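Local structure of AA9 family lytic polysaccharide monooxygenase B (Heterobasidion irregulare TC 32-1, 5NNS) at residues 96-110 and 138-152. The protein cleaves cellulose and related polysaccharides by copper-dependent oxidation at C1, using a reducing agent with molecular oxygen or hydrogen peroxide. Numbering follows the deposited sequence.
Sequences CTTATTSSLEWFKIN and TSIPSSLAAGNYILR
The indole of Trp-106 has a carbon over each face, both offset toward the rim: Arg-152 CD on one and, from its own segment, Leu-104 CB on the other. Arg-152 CD makes a CH-pi contact 4.1 Å from the centroid of the six-membered ring of Trp-106. With CG anti to the backbone N (chi1 165°) and the chain extended to NE, the arginine sets CD over the ring, with CB against CZ3; NE hydrogen-bonds to Ser-48 O and NH1 forms a salt bridge with Glu-154. At the ring's edge, near its plane, Ile-150 CG2 meets Trp-106 CH2 at 3.5 Å. The other branch of this beta-branched residue, CG1, packs 4.0 Å from Leu-104 CD1, while Ile-150 CD1 lies 4.1 Å from CB of Cys-96, whose sulfur is tied to Cys-92. Were Ile-150 replaced by an alanine, a gap is likely to open between the indole edge, Leu-104 and the disulfide. Further along, Phe-107 CZ lies 3.8 Å from Leu-144 CD1, and its edge meets Tyr-149 CE2. Tyr-149 keeps its hydroxyl satisfied in this apolar setting through a 2.6 Å bond from OH to Ala-145 O. Ile-109 CG2 fits against the compact ring of Pro-141, 3.6 Å from its CG, where Ile-109 and Asn-110 form a classic beta bulge opposite Val-87. The contact thus works on both faces of the sheet in which strand 85-91 separates strands 106-116 and 147-157: the indole cluster packs under loop 96-105, beside strand 165-176, while Ile-109 faces the AA9 beta-sandwich interior, toward strands 70-75 and 135-139.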
loop_
_atom_site.group_PDB
_atom_site.type_symbol
_atom_site.label_atom_id
_atom_site.label_comp_id
_atom_site.label_asym_id
_atom_site.label_seq_id
_atom_site.Cartn_x
_atom_site.Cartn_y
_atom_site.Cartn_z
ATOM N N CYS A 96 14.032 -10.369 -1.618
ATOM C CA CYS A 96 13.336 -9.185 -1.070
ATOM C C CYS A 96 13.970 -8.689 0.223
ATOM O O CYS A 96 14.043 -7.482 0.462
ATOM C CB CYS A 96 11.852 -9.464 -0.815
ATOM S SG CYS A 96 10.844 -9.690 -2.293
ATOM N N THR A 97 14.430 -9.631 1.042
ATOM C CA THR A 97 15.080 -9.342 2.318
ATOM C C THR A 97 16.262 -8.370 2.175
ATOM O O THR A 97 16.470 -7.522 3.041
ATOM C CB THR A 97 15.539 -10.661 2.983
ATOM O OG1 THR A 97 14.469 -11.619 2.940
ATOM C CG2 THR A 97 15.967 -10.452 4.433
ATOM N N THR A 98 17.016 -8.492 1.081
ATOM C CA THR A 98 18.183 -7.631 0.819
ATOM C C THR A 98 17.904 -6.465 -0.155
ATOM O O THR A 98 18.807 -5.680 -0.447
ATOM C CB THR A 98 19.358 -8.471 0.273
ATOM O OG1 THR A 98 19.020 -9.004 -1.013
ATOM C CG2 THR A 98 19.676 -9.617 1.217
ATOM N N ALA A 99 16.666 -6.349 -0.641
ATOM C CA ALA A 99 16.301 -5.337 -1.637
ATOM C C ALA A 99 16.076 -3.977 -0.992
ATOM O O ALA A 99 15.457 -3.890 0.067
ATOM C CB ALA A 99 15.047 -5.768 -2.387
ATOM N N THR A 100 16.588 -2.926 -1.632
ATOM C CA THR A 100 16.264 -1.543 -1.270
ATOM C C THR A 100 14.932 -1.214 -1.954
ATOM O O THR A 100 14.861 -1.168 -3.188
ATOM C CB THR A 100 17.374 -0.560 -1.722
ATOM O OG1 THR A 100 18.624 -0.950 -1.148
ATOM C CG2 THR A 100 17.073 0.860 -1.275
ATOM N N THR A 101 13.881 -1.009 -1.158
ATOM C CA THR A 101 12.514 -0.908 -1.696
ATOM C C THR A 101 12.288 0.388 -2.492
ATOM O O THR A 101 11.464 0.415 -3.417
ATOM C CB THR A 101 11.432 -1.071 -0.598
ATOM O OG1 THR A 101 11.564 -0.039 0.381
ATOM C CG2 THR A 101 11.538 -2.449 0.078
ATOM N N SER A 102 13.038 1.440 -2.146
ATOM C CA SER A 102 13.013 2.712 -2.880
ATOM C C SER A 102 13.571 2.637 -4.309
ATOM O O SER A 102 13.321 3.544 -5.107
ATOM C CB SER A 102 13.766 3.798 -2.103
ATOM O OG SER A 102 15.122 3.438 -1.901
ATOM N N SER A 103 14.322 1.578 -4.626
ATOM C CA SER A 103 14.865 1.373 -5.971
ATOM C C SER A 103 13.985 0.511 -6.873
ATOM O O SER A 103 14.310 0.335 -8.044
ATOM C CB SER A 103 16.259 0.741 -5.880
ATOM O OG SER A 103 16.178 -0.609 -5.458
ATOM N N LEU A 104 12.881 -0.021 -6.350
ATOM C CA LEU A 104 12.075 -0.981 -7.099
ATOM C C LEU A 104 11.110 -0.300 -8.059
ATOM O O LEU A 104 10.839 0.904 -7.952
ATOM C CB LEU A 104 11.305 -1.904 -6.150
ATOM C CG LEU A 104 12.157 -2.614 -5.086
ATOM C CD1 LEU A 104 11.280 -3.527 -4.242
ATOM C CD2 LEU A 104 13.314 -3.391 -5.709
ATOM N N GLU A 105 10.610 -1.096 -9.003
ATOM C CA GLU A 105 9.591 -0.661 -9.951
ATOM C C GLU A 105 8.225 -1.116 -9.457
ATOM O O GLU A 105 7.928 -2.314 -9.446
ATOM C CB GLU A 105 9.871 -1.231 -11.336
ATOM C CG GLU A 105 11.001 -0.527 -12.058
ATOM C CD GLU A 105 11.314 -1.183 -13.386
ATOM O OE1 GLU A 105 11.982 -2.243 -13.385
ATOM O OE2 GLU A 105 10.893 -0.637 -14.430
ATOM N N TRP A 106 7.401 -0.151 -9.060
ATOM C CA TRP A 106 6.106 -0.420 -8.432
ATOM C C TRP A 106 4.982 -0.332 -9.436
ATOM O O TRP A 106 4.913 0.631 -10.203
ATOM C CB TRP A 106 5.848 0.584 -7.309
ATOM C CG TRP A 106 6.868 0.496 -6.257
ATOM C CD1 TRP A 106 8.040 1.191 -6.194
ATOM C CD2 TRP A 106 6.846 -0.366 -5.118
ATOM N NE1 TRP A 106 8.743 0.832 -5.067
ATOM C CE2 TRP A 106 8.035 -0.130 -4.394
ATOM C CE3 TRP A 106 5.932 -1.311 -4.632
ATOM C CZ2 TRP A 106 8.335 -0.802 -3.206
ATOM C CZ3 TRP A 106 6.229 -1.981 -3.444
ATOM C CH2 TRP A 106 7.423 -1.723 -2.748
ATOM N N PHE A 107 4.096 -1.329 -9.408
ATOM C CA PHE A 107 2.858 -1.312 -10.186
ATOM C C PHE A 107 1.654 -1.481 -9.260
ATOM O O PHE A 107 1.731 -2.151 -8.228
ATOM C CB PHE A 107 2.864 -2.373 -11.300
ATOM C CG PHE A 107 3.028 -3.790 -10.814
ATOM C CD1 PHE A 107 4.298 -4.314 -10.562
ATOM C CD2 PHE A 107 1.920 -4.611 -10.629
ATOM C CE1 PHE A 107 4.451 -5.620 -10.113
ATOM C CE2 PHE A 107 2.071 -5.922 -10.182
ATOM C CZ PHE A 107 3.339 -6.425 -9.926
ATOM N N LYS A 108 0.545 -0.876 -9.662
ATOM C CA LYS A 108 -0.681 -0.813 -8.876
ATOM C C LYS A 108 -1.650 -1.923 -9.317
ATOM O O LYS A 108 -1.981 -2.023 -10.497
ATOM C CB LYS A 108 -1.310 0.554 -9.094
ATOM C CG LYS A 108 -2.388 0.934 -8.103
ATOM C CD LYS A 108 -3.018 2.269 -8.469
ATOM C CE LYS A 108 -2.120 3.461 -8.149
ATOM N NZ LYS A 108 -2.716 4.749 -8.602
ATOM N N ILE A 109 -2.075 -2.766 -8.373
ATOM C CA ILE A 109 -3.014 -3.865 -8.679
ATOM C C ILE A 109 -4.460 -3.578 -8.280
ATOM O O ILE A 109 -5.377 -4.230 -8.779
ATOM C CB ILE A 109 -2.573 -5.225 -8.080
ATOM C CG1 ILE A 109 -2.474 -5.180 -6.549
ATOM C CG2 ILE A 109 -1.259 -5.669 -8.712
ATOM C CD1 ILE A 109 -2.417 -6.558 -5.919
ATOM N N ASN A 110 -4.666 -2.614 -7.382
ATOM C CA ASN A 110 -6.005 -2.273 -6.929
ATOM C C ASN A 110 -6.028 -0.873 -6.331
ATOM O O ASN A 110 -5.099 -0.478 -5.631
ATOM C CB ASN A 110 -6.483 -3.301 -5.894
ATOM C CG ASN A 110 -7.852 -2.966 -5.325
ATOM O OD1 ASN A 110 -7.958 -2.520 -4.190
ATOM N ND2 ASN A 110 -8.897 -3.157 -6.119
ATOM N N THR A 138 -8.103 -7.859 -1.876
ATOM C CA THR A 138 -7.994 -7.877 -3.334
ATOM C C THR A 138 -7.113 -9.066 -3.737
ATOM O O THR A 138 -6.433 -9.642 -2.890
ATOM C CB THR A 138 -7.411 -6.550 -3.878
ATOM O OG1 THR A 138 -7.384 -6.585 -5.311
ATOM C CG2 THR A 138 -5.996 -6.306 -3.372
ATOM N N SER A 139 -7.131 -9.442 -5.013
ATOM C CA SER A 139 -6.381 -10.618 -5.475
ATOM C C SER A 139 -5.069 -10.219 -6.136
ATOM O O SER A 139 -4.982 -9.169 -6.762
ATOM C CB SER A 139 -7.208 -11.428 -6.473
ATOM O OG SER A 139 -8.386 -11.921 -5.870
ATOM N N ILE A 140 -4.053 -11.062 -5.985
ATOM C CA ILE A 140 -2.821 -10.938 -6.765
ATOM C C ILE A 140 -3.183 -11.308 -8.206
ATOM O O ILE A 140 -3.871 -12.311 -8.418
ATOM C CB ILE A 140 -1.711 -11.862 -6.226
ATOM C CG1 ILE A 140 -1.259 -11.373 -4.848
ATOM C CG2 ILE A 140 -0.528 -11.914 -7.192
ATOM C CD1 ILE A 140 -0.538 -12.424 -4.034
ATOM N N PRO A 141 -2.760 -10.492 -9.195
ATOM C CA PRO A 141 -3.138 -10.810 -10.581
ATOM C C PRO A 141 -2.805 -12.251 -11.015
ATOM O O PRO A 141 -1.658 -12.694 -10.860
ATOM C CB PRO A 141 -2.346 -9.786 -11.398
ATOM C CG PRO A 141 -2.252 -8.604 -10.490
ATOM C CD PRO A 141 -2.137 -9.157 -9.094
ATOM N N SER A 142 -3.817 -12.956 -11.539
ATOM C CA SER A 142 -3.708 -14.364 -11.977
ATOM C C SER A 142 -2.530 -14.635 -12.911
ATOM O O SER A 142 -1.875 -15.672 -12.798
ATOM C CB SER A 142 -4.994 -14.802 -12.687
ATOM O OG SER A 142 -6.131 -14.637 -11.856
ATOM N N SER A 143 -2.264 -13.688 -13.813
ATOM C CA SER A 143 -1.222 -13.820 -14.836
ATOM C C SER A 143 0.210 -13.475 -14.397
ATOM O O SER A 143 1.156 -13.738 -15.152
ATOM C CB SER A 143 -1.577 -12.929 -16.025
ATOM O OG SER A 143 -1.568 -11.565 -15.637
ATOM N N LEU A 144 0.375 -12.893 -13.206
ATOM C CA LEU A 144 1.661 -12.328 -12.784
ATOM C C LEU A 144 2.785 -13.364 -12.854
ATOM O O LEU A 144 2.595 -14.515 -12.454
ATOM C CB LEU A 144 1.549 -11.766 -11.362
ATOM C CG LEU A 144 2.771 -11.098 -10.725
ATOM C CD1 LEU A 144 3.205 -9.880 -11.522
ATOM C CD2 LEU A 144 2.469 -10.710 -9.283
ATOM N N ALA A 145 3.945 -12.950 -13.368
ATOM C CA ALA A 145 5.107 -13.830 -13.478
ATOM C C ALA A 145 5.564 -14.273 -12.093
ATOM O O ALA A 145 5.606 -13.462 -11.166
ATOM C CB ALA A 145 6.249 -13.128 -14.199
ATOM N N ALA A 146 5.894 -15.556 -11.952
ATOM C CA ALA A 146 6.422 -16.080 -10.685
ATOM C C ALA A 146 7.682 -15.314 -10.285
ATOM O O ALA A 146 8.475 -14.912 -11.141
ATOM C CB ALA A 146 6.713 -17.574 -10.787
ATOM N N GLY A 147 7.843 -15.091 -8.985
ATOM C CA GLY A 147 9.002 -14.381 -8.473
ATOM C C GLY A 147 8.816 -13.844 -7.076
ATOM O O GLY A 147 7.804 -14.118 -6.414
ATOM N N ASN A 148 9.812 -13.077 -6.646
ATOM C CA ASN A 148 9.834 -12.453 -5.333
ATOM C C ASN A 148 9.321 -11.022 -5.472
ATOM O O ASN A 148 9.835 -10.252 -6.300
ATOM C CB ASN A 148 11.256 -12.464 -4.783
ATOM C CG ASN A 148 11.858 -13.857 -4.759
ATOM O OD1 ASN A 148 11.232 -14.806 -4.281
ATOM N ND2 ASN A 148 13.077 -13.988 -5.278
ATOM N N TYR A 149 8.305 -10.685 -4.675
ATOM C CA TYR A 149 7.613 -9.398 -4.757
ATOM C C TYR A 149 7.360 -8.790 -3.383
ATOM O O TYR A 149 7.113 -9.516 -2.412
ATOM C CB TYR A 149 6.246 -9.564 -5.425
ATOM C CG TYR A 149 6.270 -9.939 -6.878
ATOM C CD1 TYR A 149 6.393 -11.270 -7.267
ATOM C CD2 TYR A 149 6.135 -8.968 -7.876
ATOM C CE1 TYR A 149 6.397 -11.630 -8.604
ATOM C CE2 TYR A 149 6.140 -9.315 -9.221
ATOM C CZ TYR A 149 6.269 -10.649 -9.580
ATOM O OH TYR A 149 6.272 -11.001 -10.908
ATOM N N ILE A 150 7.397 -7.459 -3.314
ATOM C CA ILE A 150 6.795 -6.738 -2.196
ATOM C C ILE A 150 5.311 -6.526 -2.509
ATOM O O ILE A 150 4.959 -6.251 -3.654
ATOM C CB ILE A 150 7.439 -5.356 -1.972
ATOM C CG1 ILE A 150 8.941 -5.481 -1.688
ATOM C CG2 ILE A 150 6.740 -4.615 -0.834
ATOM C CD1 ILE A 150 9.300 -6.294 -0.456
ATOM N N LEU A 151 4.462 -6.669 -1.491
ATOM C CA LEU A 151 3.048 -6.306 -1.558
ATOM C C LEU A 151 2.856 -5.105 -0.648
ATOM O O LEU A 151 3.115 -5.196 0.557
ATOM C CB LEU A 151 2.164 -7.455 -1.067
ATOM C CG LEU A 151 0.653 -7.188 -0.966
ATOM C CD1 LEU A 151 0.071 -6.980 -2.354
ATOM C CD2 LEU A 151 -0.060 -8.323 -0.240
ATOM N N ARG A 152 2.368 -4.007 -1.220
ATOM C CA ARG A 152 2.353 -2.709 -0.563
ATOM C C ARG A 152 0.921 -2.184 -0.448
ATOM O O ARG A 152 0.236 -2.049 -1.466
ATOM C CB ARG A 152 3.226 -1.732 -1.365
ATOM C CG ARG A 152 3.039 -0.256 -1.027
ATOM C CD ARG A 152 4.069 0.611 -1.718
ATOM N NE ARG A 152 4.193 1.921 -1.080
ATOM C CZ ARG A 152 3.449 2.993 -1.356
ATOM N NH1 ARG A 152 2.487 2.953 -2.275
ATOM N NH2 ARG A 152 3.678 4.126 -0.701
#